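Local coordinates for protein putative ABC transporter (Thermobispora bispora, PDB 4PE6) that probably captures a sugar or related small solute between two lobes for an ABC transporter, and here holds a trihydroxybutanoic acid, at residues Ser127-Ala132 against Tyr165-Lys170; Ile150-Val155 against Cys213-Gly218. One frame throughout, in Å; residues are numbered along the deposited sequence.

Contact 1: Ser127-Ala132 against Tyr165-Lys170; sequences SFVDWA and YETTKK. With LTH ((2R,3S)-2,3,4-trihydroxybutanoic acid), chain C.
Thr-167 lays its branched side chain against Ala-132 and Val-129, where two helices meet. Its CB lies 3.8 Å from Ala-132 CB. The methyl CG2 stands anti to the backbone N. This turns it over Ala-132 CB, also 3.8 Å away, and brings it 4.0 Å from the backbone O of Val-129. The other branch, OG1, meets Val-129 CG2 at 3.9 Å, and the two side chains cross at about a right angle. OG1 is also hydrogen-bonded to Glu-163 O, one turn back in its own helix, and its contact with Val-129 is packing. Helix 159-173 is the crossover of a beta-alpha-beta unit between parallel strands 147-153 and 178-185, in a type I periplasmic binding protein fold. The axes of the two short helical segments come within 8.9 Å and cross at -42°. Further along, a water donates to Ala-132 O, 2.9 Å away, and lies unusually close to Thr-168 OG1, so that link is doubtful. Thr-168 OG1 is also hydrogen-bonded to Met-164 O. Ser-127 caps the start of helix 128-142: its OG accepts from Asp-130 N at 2.9 Å. The first turn of this helix also carries Phe-128 and Trp-131, whose rings touch the ligand. Trp-131 CZ3 is 3.5 Å from ligand atom O4; this oxygen lies at the indole edge, in its plane. Phe-128 meets O4 obliquely. Asp-113, Ser-259, Asn-30 and Arg-33 hydrogen-bond the ligand.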
# COMPACT_ATOMS: atom_id res chain seq x y z
N SER A 127 3.40 -8.86 0.07
CA SER A 127 4.81 -8.97 -0.37
C SER A 127 5.29 -7.67 -1.03
O SER A 127 5.11 -7.45 -2.23
CB SER A 127 5.04 -10.12 -1.32
OG SER A 127 6.39 -10.10 -1.77
N PHE A 128 5.96 -6.85 -0.24
CA PHE A 128 6.55 -5.62 -0.76
C PHE A 128 7.66 -5.93 -1.74
O PHE A 128 7.83 -5.21 -2.72
CB PHE A 128 6.99 -4.73 0.39
CG PHE A 128 5.90 -4.53 1.39
CD1 PHE A 128 4.68 -3.96 0.99
CD2 PHE A 128 6.04 -4.95 2.69
CE1 PHE A 128 3.65 -3.80 1.90
CE2 PHE A 128 5.01 -4.77 3.60
CZ PHE A 128 3.81 -4.21 3.20
N VAL A 129 8.37 -7.04 -1.52
CA VAL A 129 9.38 -7.47 -2.46
C VAL A 129 8.77 -7.76 -3.83
O VAL A 129 9.31 -7.32 -4.84
CB VAL A 129 10.15 -8.69 -1.95
CG1 VAL A 129 11.04 -9.23 -3.05
CG2 VAL A 129 10.98 -8.30 -0.73
N ASP A 130 7.67 -8.49 -3.88
CA ASP A 130 7.04 -8.79 -5.16
C ASP A 130 6.61 -7.51 -5.89
O ASP A 130 6.82 -7.37 -7.09
CB ASP A 130 5.84 -9.70 -4.98
CG ASP A 130 6.23 -11.15 -4.72
OD1 ASP A 130 7.44 -11.47 -4.76
OD2 ASP A 130 5.33 -11.95 -4.44
N TRP A 131 5.99 -6.59 -5.14
CA TRP A 131 5.57 -5.30 -5.70
C TRP A 131 6.75 -4.59 -6.31
O TRP A 131 6.76 -4.29 -7.49
CB TRP A 131 4.91 -4.45 -4.61
CG TRP A 131 4.54 -3.03 -4.99
CD1 TRP A 131 4.71 -2.41 -6.19
CD2 TRP A 131 3.98 -2.06 -4.11
NE1 TRP A 131 4.26 -1.09 -6.12
CE2 TRP A 131 3.81 -0.86 -4.85
CE3 TRP A 131 3.62 -2.09 -2.76
CZ2 TRP A 131 3.29 0.30 -4.28
CZ3 TRP A 131 3.07 -0.92 -2.20
CH2 TRP A 131 2.90 0.25 -2.98
N ALA A 132 7.79 -4.35 -5.51
CA ALA A 132 8.96 -3.66 -6.04
C ALA A 132 9.56 -4.33 -7.27
O ALA A 132 10.05 -3.65 -8.16
CB ALA A 132 10.03 -3.47 -4.95
N TYR A 165 12.85 -0.08 -1.44
CA TYR A 165 13.98 0.69 -1.97
C TYR A 165 15.21 -0.24 -2.11
O TYR A 165 15.93 -0.18 -3.11
CB TYR A 165 14.30 1.95 -1.11
CG TYR A 165 15.38 2.84 -1.70
CD1 TYR A 165 15.26 3.34 -3.00
CD2 TYR A 165 16.53 3.19 -0.97
CE1 TYR A 165 16.25 4.14 -3.56
CE2 TYR A 165 17.52 3.98 -1.54
CZ TYR A 165 17.36 4.46 -2.83
OH TYR A 165 18.31 5.24 -3.42
N GLU A 166 15.45 -1.10 -1.13
CA GLU A 166 16.54 -2.05 -1.24
C GLU A 166 16.32 -2.95 -2.43
O GLU A 166 17.26 -3.26 -3.17
CB GLU A 166 16.70 -2.91 0.03
CG GLU A 166 17.10 -2.11 1.25
CD GLU A 166 18.39 -1.36 1.04
OE1 GLU A 166 19.40 -2.01 0.68
OE2 GLU A 166 18.39 -0.11 1.20
N THR A 167 15.08 -3.40 -2.62
CA THR A 167 14.76 -4.28 -3.74
C THR A 167 15.00 -3.54 -5.07
O THR A 167 15.65 -4.06 -5.97
CB THR A 167 13.32 -4.82 -3.68
OG1 THR A 167 13.11 -5.49 -2.44
CG2 THR A 167 13.05 -5.78 -4.79
N THR A 168 14.50 -2.30 -5.17
CA THR A 168 14.70 -1.53 -6.39
C THR A 168 16.19 -1.36 -6.71
O THR A 168 16.58 -1.49 -7.86
CB THR A 168 14.05 -0.14 -6.31
OG1 THR A 168 12.65 -0.28 -6.03
CG2 THR A 168 14.21 0.59 -7.63
N LYS A 169 17.01 -1.07 -5.70
CA LYS A 169 18.44 -0.90 -5.95
C LYS A 169 19.07 -2.21 -6.42
O LYS A 169 19.88 -2.23 -7.34
CB LYS A 169 19.16 -0.39 -4.70
CG LYS A 169 18.82 1.07 -4.35
CD LYS A 169 19.67 1.58 -3.20
CE LYS A 169 19.38 0.83 -1.91
NZ LYS A 169 20.00 1.46 -0.71
N LYS A 170 18.67 -3.31 -5.79
CA LYS A 170 19.17 -4.63 -6.17
C LYS A 170 18.88 -4.98 -7.63
O LYS A 170 19.75 -5.44 -8.35
CB LYS A 170 18.56 -5.69 -5.27
CG LYS A 170 19.21 -7.04 -5.44
CD LYS A 170 18.49 -8.10 -4.62
CE LYS A 170 19.12 -9.47 -4.85
NZ LYS A 170 18.06 -10.51 -5.03
O1 LTH C . 1.06 3.31 -0.85
C1 LTH C . 1.04 3.26 0.43
O LTH C . 0.78 4.21 1.20
C2 LTH C . 1.27 1.89 1.11
O2 LTH C . 1.27 2.02 2.56
C3 LTH C . 2.59 1.27 0.71
O3 LTH C . 3.66 2.15 1.06
C4 LTH C . 2.78 -0.05 1.48
O4 LTH C . 1.73 -0.94 1.01
O HOH W 1 10.80 -0.93 -7.60

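Contact 2: Ile150-Val155 against Cys213-Gly218; sequences IVVRGV and CGDGYG
Val-152 and Gly-154 pack against Cys-213 and Asp-215 in the protein interior. The tight part has two points. Val-152 CG1 lies 3.3 Å from Asp-215 OD2, and the two side chains run past each other in opposite directions. Cys-213 CB sits 3.8 Å from Gly-154 CA, and Cys-213 SG is 4.0 Å from the same atom. With SG anti to the backbone N (chi1 180°), the sulfur continues past the glycine to its disulfide with Cys-188, beside the ligand pocket. The contact lies at and just beyond the C-terminal ends of parallel strands 147-153 and 209-211, neighbours in a Rossmann-like lobe. Val-152 is still hydrogen-bonded to Ile-211 through the backbone. Beyond that pairing the chains part: Val-152 O and Cys-213 N stand 3.8 Å apart and form no hydrogen bond. Cys-213 N donates to Asp-215 OD2 at 2.8 Å, from above the carboxylate plane. The looser part is spanned by water. One molecule donates both to Arg-153 O and to Asp-215 OD2, the latter at 2.8 Å. Two donors therefore grip OD2, which probably helps this buried carboxylate keep its charge. Arg-153, partly exposed, starts out away from Cys-213-Gly-218 and forms a salt bridge with Glu-161.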
# COMPACT_ATOMS: atom_id res chain seq x y z
N ILE A 150 14.57 7.56 -13.45
CA ILE A 150 14.38 8.26 -12.20
C ILE A 150 13.73 7.29 -11.21
O ILE A 150 12.80 6.57 -11.57
CB ILE A 150 13.49 9.51 -12.38
CG1 ILE A 150 14.23 10.55 -13.21
CG2 ILE A 150 13.05 10.07 -11.03
CD1 ILE A 150 13.41 11.80 -13.50
N VAL A 151 14.24 7.25 -9.99
CA VAL A 151 13.61 6.50 -8.91
C VAL A 151 12.83 7.47 -8.04
O VAL A 151 13.41 8.44 -7.52
CB VAL A 151 14.65 5.75 -8.04
CG1 VAL A 151 13.97 4.93 -6.93
CG2 VAL A 151 15.51 4.84 -8.91
N VAL A 152 11.55 7.19 -7.84
CA VAL A 152 10.70 7.95 -6.96
C VAL A 152 10.33 7.07 -5.80
O VAL A 152 9.59 6.10 -5.95
CB VAL A 152 9.41 8.42 -7.65
CG1 VAL A 152 8.58 9.22 -6.68
CG2 VAL A 152 9.70 9.20 -8.94
N ARG A 153 10.86 7.38 -4.62
CA ARG A 153 10.59 6.60 -3.44
C ARG A 153 9.18 6.80 -2.90
O ARG A 153 8.52 7.84 -3.13
CB ARG A 153 11.61 6.92 -2.36
CG ARG A 153 13.03 6.56 -2.79
CD ARG A 153 14.07 6.82 -1.71
NE ARG A 153 13.85 6.00 -0.53
CZ ARG A 153 14.74 5.87 0.47
NH1 ARG A 153 15.88 6.52 0.44
NH2 ARG A 153 14.47 5.10 1.50
N GLY A 154 8.73 5.80 -2.16
CA GLY A 154 7.38 5.79 -1.59
C GLY A 154 7.26 6.48 -0.25
O GLY A 154 7.73 7.62 -0.08
N VAL A 155 6.59 5.82 0.69
CA VAL A 155 6.33 6.37 2.01
C VAL A 155 7.60 6.25 2.86
O VAL A 155 7.70 5.38 3.73
CB VAL A 155 5.10 5.74 2.67
CG1 VAL A 155 4.76 6.39 4.00
CG2 VAL A 155 3.88 5.90 1.73
N CYS A 213 6.28 4.54 -6.92
CA CYS A 213 5.35 3.89 -6.02
C CYS A 213 3.94 4.40 -6.35
O CYS A 213 3.51 5.41 -5.81
CB CYS A 213 5.68 4.24 -4.57
SG CYS A 213 4.59 3.49 -3.36
N GLY A 214 3.27 3.72 -7.28
CA GLY A 214 1.90 4.06 -7.66
C GLY A 214 1.72 5.55 -7.89
O GLY A 214 0.80 6.16 -7.36
N ASP A 215 2.59 6.16 -8.68
CA ASP A 215 2.62 7.60 -8.83
C ASP A 215 2.73 8.04 -10.28
O ASP A 215 2.91 9.23 -10.56
CB ASP A 215 3.81 8.15 -8.06
CG ASP A 215 5.09 7.39 -8.38
OD1 ASP A 215 5.17 6.87 -9.51
OD2 ASP A 215 5.99 7.30 -7.50
N GLY A 216 2.60 7.08 -11.20
CA GLY A 216 2.85 7.32 -12.62
C GLY A 216 1.99 8.39 -13.28
O GLY A 216 2.41 9.01 -14.24
N TYR A 217 0.78 8.62 -12.77
CA TYR A 217 -0.10 9.65 -13.38
C TYR A 217 0.51 11.02 -13.10
O TYR A 217 0.58 11.85 -13.98
CB TYR A 217 -1.53 9.58 -12.84
CG TYR A 217 -2.48 10.61 -13.43
CD1 TYR A 217 -3.15 10.38 -14.62
CD2 TYR A 217 -2.68 11.84 -12.80
CE1 TYR A 217 -4.01 11.33 -15.16
CE2 TYR A 217 -3.52 12.80 -13.33
CZ TYR A 217 -4.18 12.53 -14.51
OH TYR A 217 -5.02 13.48 -15.02
N GLY A 218 0.96 11.24 -11.87
CA GLY A 218 1.63 12.48 -11.48
C GLY A 218 2.96 12.68 -12.18
O GLY A 218 3.30 13.78 -12.59
O HOH W 2 6.16 7.84 -4.71

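Overall arrangement
Both contacts lie in the same lobe and border the ligand cleft. Contact 2 is core: every touching residue is buried, and it joins a strand end to the turn leading into helix 216-226. Contact 1 is only partly buried and packs helix on helix, with Val-129 exposed. Neither has a direct hydrogen bond across it. Each has one water at it, more securely bonded in contact 2. In contact 1 small aliphatic groups and threonines meet; in contact 2 a carboxylate and a disulfide cysteine take part. The two touch directly. Trp-131 CZ2 lies 3.6 Å from Cys-213 SG, and Tyr-165 forms a cation-pi pair with Arg-153. Along the chain their segments alternate.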